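Local coordinates for MNMC2 (Aquifex aeolicus, PDB 3VYW), which methylates the modified wobble uridine of bacterial tRNA using S-adenosylmethionine, and works without the oxidase domain to which its relatives are usually fused, at residues V103-G108 / K134-E139; E152-R157 / L166-L171; Q46-A49 / S55-L58. One frame throughout, in Å; residues are numbered along the deposited sequence.

Contact 1 of 3, residues V103-G108 / K134-E139. With SAM (S-adenosylmethionine), chain E.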
ATOM      1  N   VAL A 103      -4.136   5.057   0.062  1.00 35.63           N
ATOM      2  CA  VAL A 103      -2.748   5.123   0.440  1.00 33.60           C
ATOM      3  C   VAL A 103      -1.858   5.050  -0.782  1.00 37.81           C
ATOM      4  O   VAL A 103      -1.631   4.016  -1.302  1.00 43.51           O
ATOM      5  CB  VAL A 103      -2.418   3.950   1.355  1.00 30.35           C
ATOM      6  CG1 VAL A 103      -0.957   3.847   1.579  1.00 34.12           C
ATOM      7  CG2 VAL A 103      -3.120   4.049   2.663  1.00 26.86           C
ATOM      8  N   GLY A 104      -1.372   6.189  -1.230  1.00 39.38           N
ATOM      9  CA  GLY A 104      -0.575   6.306  -2.429  1.00 37.11           C
ATOM     10  C   GLY A 104      -1.364   6.679  -3.647  1.00 37.33           C
ATOM     11  O   GLY A 104      -1.901   5.850  -4.293  1.00 40.69           O
ATOM     12  N   PHE A 105      -1.413   7.942  -3.983  1.00 39.19           N
ATOM     13  CA  PHE A 105      -2.227   8.344  -5.090  1.00 33.42           C
ATOM     14  C   PHE A 105      -1.788   7.721  -6.389  1.00 32.68           C
ATOM     15  O   PHE A 105      -2.590   7.320  -7.177  1.00 29.33           O
ATOM     16  CB  PHE A 105      -2.244   9.843  -5.236  1.00 32.13           C
ATOM     17  CG  PHE A 105      -3.027  10.295  -6.394  1.00 31.08           C
ATOM     18  CD1 PHE A 105      -4.370  10.349  -6.326  1.00 32.89           C
ATOM     19  CD2 PHE A 105      -2.417  10.585  -7.562  1.00 30.13           C
ATOM     20  CE1 PHE A 105      -5.101  10.727  -7.391  1.00 32.27           C
ATOM     21  CE2 PHE A 105      -3.139  10.963  -8.637  1.00 29.82           C
ATOM     22  CZ  PHE A 105      -4.484  11.042  -8.546  1.00 30.43           C
ATOM     23  N   GLY A 106      -0.493   7.653  -6.597  1.00 30.51           N
ATOM     24  CA  GLY A 106       0.069   7.073  -7.783  1.00 30.11           C
ATOM     25  C   GLY A 106      -0.339   7.745  -9.058  1.00 32.44           C
ATOM     26  O   GLY A 106      -0.183   8.905  -9.199  1.00 35.65           O
ATOM     27  N   LEU A 107      -0.829   6.995 -10.012  1.00 31.48           N
ATOM     28  CA  LEU A 107      -1.320   7.572 -11.227  1.00 30.21           C
ATOM     29  C   LEU A 107      -2.793   7.793 -11.152  1.00 31.07           C
ATOM     30  O   LEU A 107      -3.380   8.279 -12.058  1.00 30.54           O
ATOM     31  CB  LEU A 107      -0.985   6.701 -12.396  1.00 31.26           C
ATOM     32  CG  LEU A 107       0.359   6.046 -12.311  1.00 36.95           C
ATOM     33  CD1 LEU A 107       0.496   5.129 -13.480  1.00 38.41           C
ATOM     34  CD2 LEU A 107       1.422   7.092 -12.377  1.00 37.59           C
ATOM     35  N   GLY A 108      -3.368   7.451 -10.027  1.00 30.08           N
ATOM     36  CA  GLY A 108      -4.767   7.637  -9.804  1.00 29.24           C
ATOM     37  C   GLY A 108      -5.673   6.572 -10.334  1.00 34.93           C
ATOM     38  O   GLY A 108      -6.829   6.785 -10.426  1.00 30.19           O
ATOM     39  N   LYS A 134       3.481  11.401  -1.442  1.00 38.67           N
ATOM     40  CA  LYS A 134       4.727  12.119  -1.296  1.00 41.72           C
ATOM     41  C   LYS A 134       5.373  12.683  -2.535  1.00 43.11           C
ATOM     42  O   LYS A 134       6.094  13.635  -2.447  1.00 46.66           O
ATOM     43  CB  LYS A 134       5.721  11.382  -0.427  1.00 47.66           C
ATOM     44  CG  LYS A 134       6.625  10.390  -1.106  1.00 48.59           C
ATOM     45  CD  LYS A 134       7.346   9.618  -0.043  1.00 48.74           C
ATOM     46  CE  LYS A 134       8.676   9.115  -0.499  1.00 53.51           C
ATOM     47  NZ  LYS A 134       9.520   8.951   0.687  1.00 62.05           N
ATOM     48  N   GLU A 135       5.136  12.062  -3.674  1.00 46.05           N
ATOM     49  CA  GLU A 135       5.712  12.464  -4.933  1.00 40.59           C
ATOM     50  C   GLU A 135       4.681  12.538  -6.031  1.00 41.74           C
ATOM     51  O   GLU A 135       4.648  11.696  -6.878  1.00 38.81           O
ATOM     52  CB  GLU A 135       6.793  11.487  -5.344  1.00 45.20           C
ATOM     53  CG  GLU A 135       7.456  11.775  -6.679  1.00 45.28           C
ATOM     54  CD  GLU A 135       8.536  10.782  -7.055  1.00 52.39           C
ATOM     55  OE1 GLU A 135       9.015  10.836  -8.172  1.00 52.90           O
ATOM     56  OE2 GLU A 135       8.938   9.961  -6.245  1.00 56.36           O
ATOM     57  N   LEU A 136       3.857  13.566  -6.020  1.00 42.90           N
ATOM     58  CA  LEU A 136       2.884  13.781  -7.063  1.00 43.71           C
ATOM     59  C   LEU A 136       3.525  14.042  -8.405  1.00 49.23           C
ATOM     60  O   LEU A 136       4.493  14.742  -8.505  1.00 53.79           O
ATOM     61  CB  LEU A 136       2.014  14.946  -6.709  1.00 35.99           C
ATOM     62  CG  LEU A 136       0.736  15.004  -7.489  1.00 36.60           C
ATOM     63  CD1 LEU A 136       0.106  13.653  -7.406  1.00 34.62           C
ATOM     64  CD2 LEU A 136      -0.162  16.029  -6.870  1.00 33.19           C
ATOM     65  N   LEU A 137       2.969  13.460  -9.441  1.00 47.25           N
ATOM     66  CA  LEU A 137       3.521  13.561 -10.752  1.00 50.60           C
ATOM     67  C   LEU A 137       2.816  14.650 -11.496  1.00 54.96           C
ATOM     68  O   LEU A 137       1.738  15.034 -11.126  1.00 48.69           O
ATOM     69  CB  LEU A 137       3.364  12.258 -11.501  1.00 44.26           C
ATOM     70  CG  LEU A 137       4.181  11.064 -11.072  1.00 44.94           C
ATOM     71  CD1 LEU A 137       4.139  10.005 -12.131  1.00 35.36           C
ATOM     72  CD2 LEU A 137       5.604  11.431 -10.766  1.00 45.54           C
ATOM     73  N   LYS A 138       3.446  15.130 -12.551  1.00 59.01           N
ATOM     74  CA  LYS A 138       2.867  16.099 -13.456  1.00 59.73           C
ATOM     75  C   LYS A 138       2.410  15.542 -14.781  1.00 54.69           C
ATOM     76  O   LYS A 138       1.639  16.159 -15.466  1.00 56.03           O
ATOM     77  CB  LYS A 138       3.889  17.158 -13.713  1.00 61.25           C
ATOM     78  CG  LYS A 138       5.078  16.989 -12.820  1.00 71.30           C
ATOM     79  CD  LYS A 138       4.914  17.790 -11.544  1.00 78.22           C
ATOM     80  CE  LYS A 138       6.242  18.380 -11.118  1.00 74.59           C
ATOM     81  NZ  LYS A 138       7.129  18.461 -12.304  1.00 77.73           N
ATOM     82  N   GLU A 139       2.924  14.399 -15.168  1.00 50.27           N
ATOM     83  CA  GLU A 139       2.468  13.748 -16.365  1.00 53.63           C
ATOM     84  C   GLU A 139       2.034  12.353 -16.029  1.00 47.66           C
ATOM     85  O   GLU A 139       2.755  11.632 -15.423  1.00 47.85           O
ATOM     86  CB  GLU A 139       3.567  13.687 -17.409  1.00 60.99           C
ATOM     87  CG  GLU A 139       4.013  15.027 -17.918  1.00 75.58           C
ATOM     88  CD  GLU A 139       4.955  14.924 -19.095  1.00 90.94           C
ATOM     89  OE1 GLU A 139       5.620  15.917 -19.404  1.00 98.82           O
ATOM     90  OE2 GLU A 139       5.035  13.858 -19.717  1.00 98.20           O
TER
HETATM   91  N   SAM E 501      -2.154   3.771  -6.215  1.00 36.95           N
HETATM   92  CA  SAM E 501      -1.460   4.170  -7.382  1.00 41.32           C
HETATM   93  C   SAM E 501      -2.441   3.976  -8.471  1.00 42.41           C
HETATM   94  O   SAM E 501      -2.271   4.392  -9.591  1.00 44.54           O
HETATM   95  OXT SAM E 501      -3.466   3.421  -8.207  1.00 44.23           O
HETATM   96  CB  SAM E 501      -0.185   3.356  -7.382  1.00 44.33           C
HETATM   97  CG  SAM E 501       0.770   4.024  -6.387  1.00 49.23           C
HETATM   98  SD  SAM E 501       2.242   3.333  -6.157  1.00 49.66           S
HETATM   99  CE  SAM E 501       2.033   1.737  -5.910  1.00 50.49           C
HETATM  100  C5' SAM E 501       2.971   3.908  -4.783  1.00 45.65           C
HETATM  101  C4' SAM E 501       2.756   5.391  -4.456  1.00 45.13           C
HETATM  102  O4' SAM E 501       2.987   5.610  -3.078  1.00 43.04           O
HETATM  103  C3' SAM E 501       3.711   6.335  -5.157  1.00 45.60           C
HETATM  104  O3' SAM E 501       3.014   7.480  -5.593  1.00 40.82           O
HETATM  105  C2' SAM E 501       4.672   6.754  -4.080  1.00 44.34           C
HETATM  106  O2' SAM E 501       5.170   8.038  -4.334  1.00 39.91           O
HETATM  107  C1' SAM E 501       3.800   6.745  -2.869  1.00 39.57           C
HETATM  108  N9  SAM E 501       4.523   6.717  -1.580  1.00 36.84           N
HETATM  109  C8  SAM E 501       5.518   5.938  -1.225  1.00 32.57           C
HETATM  110  N7  SAM E 501       5.913   6.171   0.011  1.00 30.89           N
HETATM  111  C5  SAM E 501       5.168   7.126   0.483  1.00 30.61           C
HETATM  112  C6  SAM E 501       5.061   7.853   1.740  1.00 33.11           C
HETATM  113  N6  SAM E 501       5.853   7.608   2.769  1.00 30.44           N
HETATM  114  N1  SAM E 501       4.149   8.778   1.830  1.00 31.67           N
HETATM  115  C2  SAM E 501       3.343   9.045   0.847  1.00 29.02           C
HETATM  116  N3  SAM E 501       3.396   8.441  -0.302  1.00 32.65           N
HETATM  117  C4  SAM E 501       4.266   7.487  -0.559  1.00 31.46           C
HETATM  118  O   HOH W   1       1.666  10.649  -8.173  1.00 31.34           O
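Phe105 meets Leu136, and Leu107 meets Leu137, and these two apolar touches are all that the side chains of the two loops share. CD2 of the Phe105 ring lies 4.0 Å from CD1 of Leu136, the methyl reaching the ring obliquely. The ring is sent that way by CG standing anti to the backbone N (chi1 178°), and on one face it carries CA of Gly108. CD2 of Leu107 and CD1 of Leu137 are likewise 4.0 Å apart, their side chains inclined to each other. Between these touches water 1 donates to Gly106 O at 2.7 Å and weakly accepts from Leu137 N.

The packing is far closer where 103-108 faces S-adenosylmethionine. Val103 to Gly108 forms the glycine-rich GxGxG loop that follows the first strand of a Rossmann-like methyltransferase, and residues 134-139 leave the next strand beside it. Gly104 O accepts from the ligand amino nitrogen N at 2.8 Å, while Leu107 N donates to its carboxylate O at 3.0 Å, together holding the methionine end by main-chain atoms. A type II' turn from Phe105 to Gly108, closed by Gly108 N to Phe105 O, shapes this wall. Gly106 CA comes within 3.3 Å of the ligand CA, which leaves no place for a side chain. Glu133 binds Gly106 N, Glu135 N and the ligand, coupling both loops to the cofactor.

Toward the outside the fit relaxes. Leu136 and Leu137 are only partly covered. Lys134 is exposed, yet its extended aliphatic chain runs across one face of the adenine, with CD 3.4 Å from ligand C5.

Contact 2 of 3, residues E152-R157 / L166-L171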
ATOM      1  N   GLU A 152      -9.221  11.229 -16.684  1.00 36.25           N
ATOM      2  CA  GLU A 152      -8.946  12.609 -16.970  1.00 38.57           C
ATOM      3  C   GLU A 152      -9.738  13.501 -16.081  1.00 37.21           C
ATOM      4  O   GLU A 152      -9.288  14.518 -15.670  1.00 38.53           O
ATOM      5  CB  GLU A 152      -9.190  12.932 -18.431  1.00 45.33           C
ATOM      6  CG  GLU A 152      -8.121  12.367 -19.338  1.00 60.91           C
ATOM      7  CD  GLU A 152      -8.271  12.781 -20.766  1.00 68.27           C
ATOM      8  OE1 GLU A 152      -8.239  11.917 -21.652  1.00 70.53           O
ATOM      9  OE2 GLU A 152      -8.394  13.982 -20.990  1.00 74.28           O
ATOM     10  N   PHE A 153     -10.941  13.094 -15.780  1.00 36.37           N
ATOM     11  CA  PHE A 153     -11.780  13.825 -14.886  1.00 35.86           C
ATOM     12  C   PHE A 153     -11.206  13.918 -13.497  1.00 34.77           C
ATOM     13  O   PHE A 153     -11.264  14.945 -12.895  1.00 37.65           O
ATOM     14  CB  PHE A 153     -13.135  13.158 -14.897  1.00 36.38           C
ATOM     15  CG  PHE A 153     -14.052  13.566 -13.804  1.00 44.47           C
ATOM     16  CD1 PHE A 153     -15.066  14.417 -14.054  1.00 46.83           C
ATOM     17  CD2 PHE A 153     -13.951  13.027 -12.559  1.00 41.81           C
ATOM     18  CE1 PHE A 153     -15.937  14.765 -13.074  1.00 44.85           C
ATOM     19  CE2 PHE A 153     -14.804  13.377 -11.572  1.00 44.31           C
ATOM     20  CZ  PHE A 153     -15.808  14.238 -11.831  1.00 45.15           C
ATOM     21  N   LEU A 154     -10.673  12.829 -12.981  1.00 33.16           N
ATOM     22  CA  LEU A 154      -9.999  12.827 -11.711  1.00 31.98           C
ATOM     23  C   LEU A 154      -8.749  13.652 -11.699  1.00 33.59           C
ATOM     24  O   LEU A 154      -8.464  14.324 -10.774  1.00 35.83           O
ATOM     25  CB  LEU A 154      -9.665  11.413 -11.299  1.00 30.49           C
ATOM     26  CG  LEU A 154      -8.908  11.234 -10.002  1.00 29.52           C
ATOM     27  CD1 LEU A 154      -9.789  11.585  -8.848  1.00 26.49           C
ATOM     28  CD2 LEU A 154      -8.464   9.815  -9.865  1.00 27.30           C
ATOM     29  N   LEU A 155      -7.979  13.567 -12.744  1.00 34.79           N
ATOM     30  CA  LEU A 155      -6.747  14.294 -12.810  1.00 36.81           C
ATOM     31  C   LEU A 155      -6.946  15.792 -12.811  1.00 38.68           C
ATOM     32  O   LEU A 155      -6.177  16.504 -12.250  1.00 39.82           O
ATOM     33  CB  LEU A 155      -5.892  13.814 -13.967  1.00 36.58           C
ATOM     34  CG  LEU A 155      -5.373  12.397 -13.827  1.00 32.01           C
ATOM     35  CD1 LEU A 155      -4.835  11.917 -15.131  1.00 30.44           C
ATOM     36  CD2 LEU A 155      -4.316  12.342 -12.772  1.00 33.97           C
ATOM     37  N   GLU A 156      -8.011  16.242 -13.432  1.00 36.86           N
ATOM     38  CA  GLU A 156      -8.345  17.626 -13.519  1.00 39.76           C
ATOM     39  C   GLU A 156      -8.558  18.163 -12.141  1.00 41.83           C
ATOM     40  O   GLU A 156      -8.261  19.281 -11.877  1.00 43.94           O
ATOM     41  CB  GLU A 156      -9.611  17.817 -14.336  1.00 45.15           C
ATOM     42  CG  GLU A 156      -9.379  17.969 -15.816  1.00 52.78           C
ATOM     43  CD  GLU A 156     -10.570  17.610 -16.671  1.00 60.46           C
ATOM     44  OE1 GLU A 156     -11.669  17.512 -16.149  1.00 52.30           O
ATOM     45  OE2 GLU A 156     -10.399  17.458 -17.880  1.00 58.39           O
ATOM     46  N   ARG A 157      -9.106  17.352 -11.271  1.00 44.28           N
ATOM     47  CA  ARG A 157      -9.463  17.758  -9.941  1.00 42.40           C
ATOM     48  C   ARG A 157      -8.390  17.618  -8.894  1.00 45.11           C
ATOM     49  O   ARG A 157      -8.564  18.031  -7.807  1.00 43.33           O
ATOM     50  CB  ARG A 157     -10.683  16.991  -9.517  1.00 41.87           C
ATOM     51  CG  ARG A 157     -11.930  17.515 -10.154  1.00 42.63           C
ATOM     52  CD  ARG A 157     -12.880  16.464 -10.621  1.00 41.89           C
ATOM     53  NE  ARG A 157     -13.986  17.075 -11.312  1.00 38.60           N
ATOM     54  CZ  ARG A 157     -14.017  17.269 -12.605  1.00 37.53           C
ATOM     55  NH1 ARG A 157     -13.011  16.905 -13.329  1.00 38.73           N
ATOM     56  NH2 ARG A 157     -15.043  17.825 -13.167  1.00 37.66           N
ATOM     57  N   LEU A 166     -18.420  14.725  -5.431  1.00 50.40           N
ATOM     58  CA  LEU A 166     -17.104  14.265  -5.134  1.00 51.45           C
ATOM     59  C   LEU A 166     -16.321  15.142  -4.211  1.00 51.61           C
ATOM     60  O   LEU A 166     -16.217  16.305  -4.422  1.00 48.62           O
ATOM     61  CB  LEU A 166     -16.342  14.102  -6.433  1.00 48.55           C
ATOM     62  CG  LEU A 166     -14.872  13.793  -6.309  1.00 46.64           C
ATOM     63  CD1 LEU A 166     -14.660  12.417  -5.759  1.00 43.03           C
ATOM     64  CD2 LEU A 166     -14.232  13.907  -7.651  1.00 46.91           C
ATOM     65  N   SER A 167     -15.722  14.562  -3.195  1.00 52.32           N
ATOM     66  CA  SER A 167     -14.778  15.293  -2.393  1.00 51.67           C
ATOM     67  C   SER A 167     -13.402  14.671  -2.521  1.00 50.41           C
ATOM     68  O   SER A 167     -13.254  13.510  -2.346  1.00 49.45           O
ATOM     69  CB  SER A 167     -15.213  15.277  -0.963  1.00 47.93           C
ATOM     70  OG  SER A 167     -14.551  16.294  -0.279  1.00 57.63           O
ATOM     71  N   LEU A 168     -12.403  15.452  -2.872  1.00 45.91           N
ATOM     72  CA  LEU A 168     -11.071  14.937  -3.082  1.00 43.67           C
ATOM     73  C   LEU A 168     -10.024  15.704  -2.313  1.00 43.28           C
ATOM     74  O   LEU A 168      -9.947  16.879  -2.417  1.00 46.79           O
ATOM     75  CB  LEU A 168     -10.758  15.040  -4.567  1.00 37.75           C
ATOM     76  CG  LEU A 168     -10.052  13.946  -5.333  1.00 38.39           C
ATOM     77  CD1 LEU A 168      -9.588  14.507  -6.650  1.00 38.77           C
ATOM     78  CD2 LEU A 168      -8.888  13.389  -4.574  1.00 34.20           C
ATOM     79  N   LYS A 169      -9.223  15.050  -1.511  1.00 45.48           N
ATOM     80  CA  LYS A 169      -8.011  15.676  -1.059  1.00 47.13           C
ATOM     81  C   LYS A 169      -6.863  14.740  -1.157  1.00 41.92           C
ATOM     82  O   LYS A 169      -6.878  13.720  -0.555  1.00 44.71           O
ATOM     83  CB  LYS A 169      -8.117  16.166   0.367  1.00 49.42           C
ATOM     84  CG  LYS A 169      -9.511  16.231   0.909  1.00 59.78           C
ATOM     85  CD  LYS A 169      -9.722  17.452   1.781  1.00 71.28           C
ATOM     86  CE  LYS A 169     -10.196  17.063   3.164  1.00 69.39           C
ATOM     87  NZ  LYS A 169     -11.431  16.247   3.137  1.00 73.08           N
ATOM     88  N   VAL A 170      -5.838  15.114  -1.869  1.00 36.76           N
ATOM     89  CA  VAL A 170      -4.654  14.335  -1.899  1.00 33.90           C
ATOM     90  C   VAL A 170      -3.689  15.151  -1.121  1.00 38.86           C
ATOM     91  O   VAL A 170      -3.439  16.250  -1.469  1.00 46.52           O
ATOM     92  CB  VAL A 170      -4.155  14.206  -3.316  1.00 32.49           C
ATOM     93  CG1 VAL A 170      -2.875  13.430  -3.354  1.00 33.03           C
ATOM     94  CG2 VAL A 170      -5.183  13.535  -4.163  1.00 30.80           C
ATOM     95  N   LEU A 171      -3.165  14.630  -0.037  1.00 39.36           N
ATOM     96  CA  LEU A 171      -2.270  15.397   0.775  1.00 34.83           C
ATOM     97  C   LEU A 171      -0.877  14.987   0.468  1.00 38.01           C
ATOM     98  O   LEU A 171      -0.498  13.863   0.648  1.00 36.93           O
ATOM     99  CB  LEU A 171      -2.549  15.145   2.231  1.00 35.10           C
ATOM    100  CG  LEU A 171      -4.005  15.187   2.631  1.00 41.12           C
ATOM    101  CD1 LEU A 171      -4.209  14.740   4.050  1.00 35.72           C
ATOM    102  CD2 LEU A 171      -4.591  16.552   2.414  1.00 37.34           C
TER
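The Phe153 ring reaches across to Leu166, whose methyl CD2 sits 4.0 Å from ring atom CE2, approaching obliquely. One face of the ring bears the guanidinium of Arg157, with CZ 3.2 Å above the ring plane and displaced toward the rim. In turn CE1 of Phe153 lies over the centre of one guanidinium face. Two bonds from NH1 fix the rotation of this flat group: one to Phe153 O at 2.7 Å, tilted from the guanidinium plane, and a salt bridge to Glu156 OE1, which uses its anti lone pair and lies close to that plane. Tyr161 adds a cation-pi partner for Arg157.

The rest of the contact is aliphatic. Leu154, its CG set anti to the backbone N (chi1 178°), brings CD1 to 3.7 Å from CD1 of Leu168, the two side chains meeting at about a right angle. The same Leu168 methyl also lies 3.9 Å from CB of Arg157, while Leu166 CD2 rests near Arg157 CD. Leu166 and Leu168 thus offer a surface of methyls to the helix, whose axis passes 10.1 Å from that of the strand at 61°. Such packing of a helix on its sheet belongs to a beta-alpha-beta crossover of the Rossmann-like fold: helix 148-157 links strand 126-133 to its parallel neighbour 166-172, by way of the short antiparallel strand 160-162.

Contact 3 of 3, residues Q46-A49 / S55-L58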
ATOM      1  N   GLN A  46      11.086   7.852 -13.279  1.00 41.00           N
ATOM      2  CA  GLN A  46      10.159   6.833 -13.705  1.00 42.92           C
ATOM      3  C   GLN A  46      10.343   6.521 -15.159  1.00 45.20           C
ATOM      4  O   GLN A  46      10.789   7.327 -15.910  1.00 46.70           O
ATOM      5  CB  GLN A  46       8.737   7.288 -13.474  1.00 38.27           C
ATOM      6  CG  GLN A  46       8.376   7.538 -12.040  1.00 37.62           C
ATOM      7  CD  GLN A  46       8.714   8.922 -11.609  1.00 44.56           C
ATOM      8  OE1 GLN A  46       8.491   9.863 -12.321  1.00 37.80           O
ATOM      9  NE2 GLN A  46       9.274   9.047 -10.443  1.00 45.56           N
ATOM     10  N   GLU A  47       9.980   5.319 -15.539  1.00 50.89           N
ATOM     11  CA  GLU A  47      10.073   4.862 -16.901  1.00 51.62           C
ATOM     12  C   GLU A  47       8.757   4.318 -17.315  1.00 50.15           C
ATOM     13  O   GLU A  47       8.127   3.633 -16.556  1.00 52.34           O
ATOM     14  CB  GLU A  47      11.037   3.719 -16.966  1.00 54.08           C
ATOM     15  CG  GLU A  47      12.289   3.986 -17.730  1.00 69.24           C
ATOM     16  CD  GLU A  47      13.325   2.953 -17.432  1.00 80.02           C
ATOM     17  OE1 GLU A  47      13.092   1.772 -17.758  1.00 78.82           O
ATOM     18  OE2 GLU A  47      14.360   3.329 -16.871  1.00 84.89           O
ATOM     19  N   ILE A  48       8.342   4.620 -18.522  1.00 45.28           N
ATOM     20  CA  ILE A  48       7.077   4.150 -19.018  1.00 46.22           C
ATOM     21  C   ILE A  48       7.083   2.666 -19.376  1.00 41.65           C
ATOM     22  O   ILE A  48       8.030   2.189 -19.917  1.00 47.05           O
ATOM     23  CB  ILE A  48       6.633   5.013 -20.199  1.00 50.50           C
ATOM     24  CG1 ILE A  48       5.334   5.687 -19.864  1.00 56.40           C
ATOM     25  CG2 ILE A  48       6.426   4.184 -21.425  1.00 46.89           C
ATOM     26  CD1 ILE A  48       4.148   4.796 -20.071  1.00 58.30           C
ATOM     27  N   ALA A  49       6.032   1.943 -19.055  1.00 35.07           N
ATOM     28  CA  ALA A  49       5.980   0.540 -19.373  1.00 38.13           C
ATOM     29  C   ALA A  49       4.626  -0.003 -19.747  1.00 40.61           C
ATOM     30  O   ALA A  49       3.633   0.541 -19.388  1.00 41.05           O
ATOM     31  CB  ALA A  49       6.536  -0.257 -18.224  1.00 43.41           C
ATOM     32  N   SER A  55      -3.266  -1.204 -20.530  1.00 49.88           N
ATOM     33  CA  SER A  55      -3.021   0.057 -19.892  1.00 49.66           C
ATOM     34  C   SER A  55      -1.537   0.215 -19.657  1.00 54.76           C
ATOM     35  O   SER A  55      -0.777  -0.696 -19.810  1.00 55.52           O
ATOM     36  CB  SER A  55      -3.761   0.141 -18.585  1.00 47.92           C
ATOM     37  OG  SER A  55      -3.978  -1.132 -18.101  1.00 56.36           O
ATOM     38  N   LYS A  56      -1.127   1.410 -19.310  1.00 46.64           N
ATOM     39  CA  LYS A  56       0.250   1.686 -19.098  1.00 39.86           C
ATOM     40  C   LYS A  56       0.448   1.963 -17.643  1.00 41.24           C
ATOM     41  O   LYS A  56      -0.454   2.294 -16.936  1.00 42.18           O
ATOM     42  CB  LYS A  56       0.692   2.900 -19.881  1.00 39.01           C
ATOM     43  CG  LYS A  56       0.633   2.778 -21.378  1.00 40.16           C
ATOM     44  CD  LYS A  56       1.676   1.831 -21.908  1.00 50.72           C
ATOM     45  CE  LYS A  56       1.772   1.882 -23.403  1.00 43.60           C
ATOM     46  NZ  LYS A  56       2.352   3.168 -23.814  1.00 48.80           N
ATOM     47  N   THR A  57       1.683   1.831 -17.232  1.00 42.86           N
ATOM     48  CA  THR A  57       2.128   2.029 -15.889  1.00 38.30           C
ATOM     49  C   THR A  57       3.507   2.625 -16.015  1.00 40.94           C
ATOM     50  O   THR A  57       4.036   2.715 -17.081  1.00 37.42           O
ATOM     51  CB  THR A  57       2.192   0.699 -15.155  1.00 37.51           C
ATOM     52  OG1 THR A  57       2.291   0.923 -13.774  1.00 38.45           O
ATOM     53  CG2 THR A  57       3.351  -0.063 -15.582  1.00 36.37           C
ATOM     54  N   LEU A  58       4.092   3.019 -14.913  1.00 39.07           N
ATOM     55  CA  LEU A  58       5.442   3.460 -14.933  1.00 37.48           C
ATOM     56  C   LEU A  58       6.204   2.570 -14.017  1.00 38.83           C
ATOM     57  O   LEU A  58       5.656   1.994 -13.126  1.00 34.33           O
ATOM     58  CB  LEU A  58       5.546   4.872 -14.419  1.00 36.67           C
ATOM     59  CG  LEU A  58       4.660   5.897 -15.070  1.00 40.13           C
ATOM     60  CD1 LEU A  58       4.705   7.173 -14.281  1.00 36.26           C
ATOM     61  CD2 LEU A  58       5.111   6.133 -16.475  1.00 36.44           C
TER
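Two backbone hydrogen bonds join Ala49 and Thr57 as an antiparallel hydrogen-bonded pair: Ala49 N to Thr57 O at 2.9 Å and Thr57 N to Ala49 O at 3.2 Å. Next to them Ile48 and Leu58 form a non-hydrogen-bonded pair, their CA atoms 4.5 Å apart, and Leu58 CA makes a CA-H...O contact of 3.1 Å to Glu47 O.

Apolar contacts lie on both faces. On that of Ile48 and Leu58, CG1 of Ile48 presses against CD2 of Leu58 at 3.4 Å, a tight approach, while CD1 of Ile48 extends to CB of Lys56, 3.9 Å away. The Lys56 chain, bent at chi2 and chi4, lays CD 3.4 Å from Ala49 O. Leu58 also meets Gln46, CB to CB at 4.1 Å. On the other face Thr57 places CG2 between its backbone N and carbonyl carbon, from where it touches CB of Ala49.

Two polar side chains find partners outside the hairpin pair. The Gln46 chain bends at chi2 (87°), leading its amide away to a weak hydrogen bond with Glu135 OE1. Thr57 OG1 is held by His68 N.

These strands make a beta hairpin, with 56-60 in the middle of a three-stranded antiparallel sheet between 46-50 and 65-66. Ser55 abuts helix 74-86, Lys56 O accepts from the hydroxyl of Tyr109 at the start of helix 109-121, and Gln46 borders the loop after strand 126-133.

Contact 1 lies between the other two and touches both. Toward contact 2, whose centre is 11 Å away, Gly108 O meets Leu154 CD2 at 3.5 Å and Phe105 CD1 meets Val170 CG2 at 3.9 Å, so the cofactor loop packs against helix 148-157 and strand 166-172. Toward contact 3, 13 Å between centres, Leu58 CD1 lies 3.6 Å from Leu137 CD1 and 3.8 Å from Leu107 CD2, closing one apolar cluster. Contacts 2 and 3 do not touch, their nearest atoms being about 11 Å apart. Contact 1 binds S-adenosylmethionine directly, whereas the side chains of Leu154 in contact 2 and Thr57 in contact 3 come no nearer to it than about 8 Å and 7 Å.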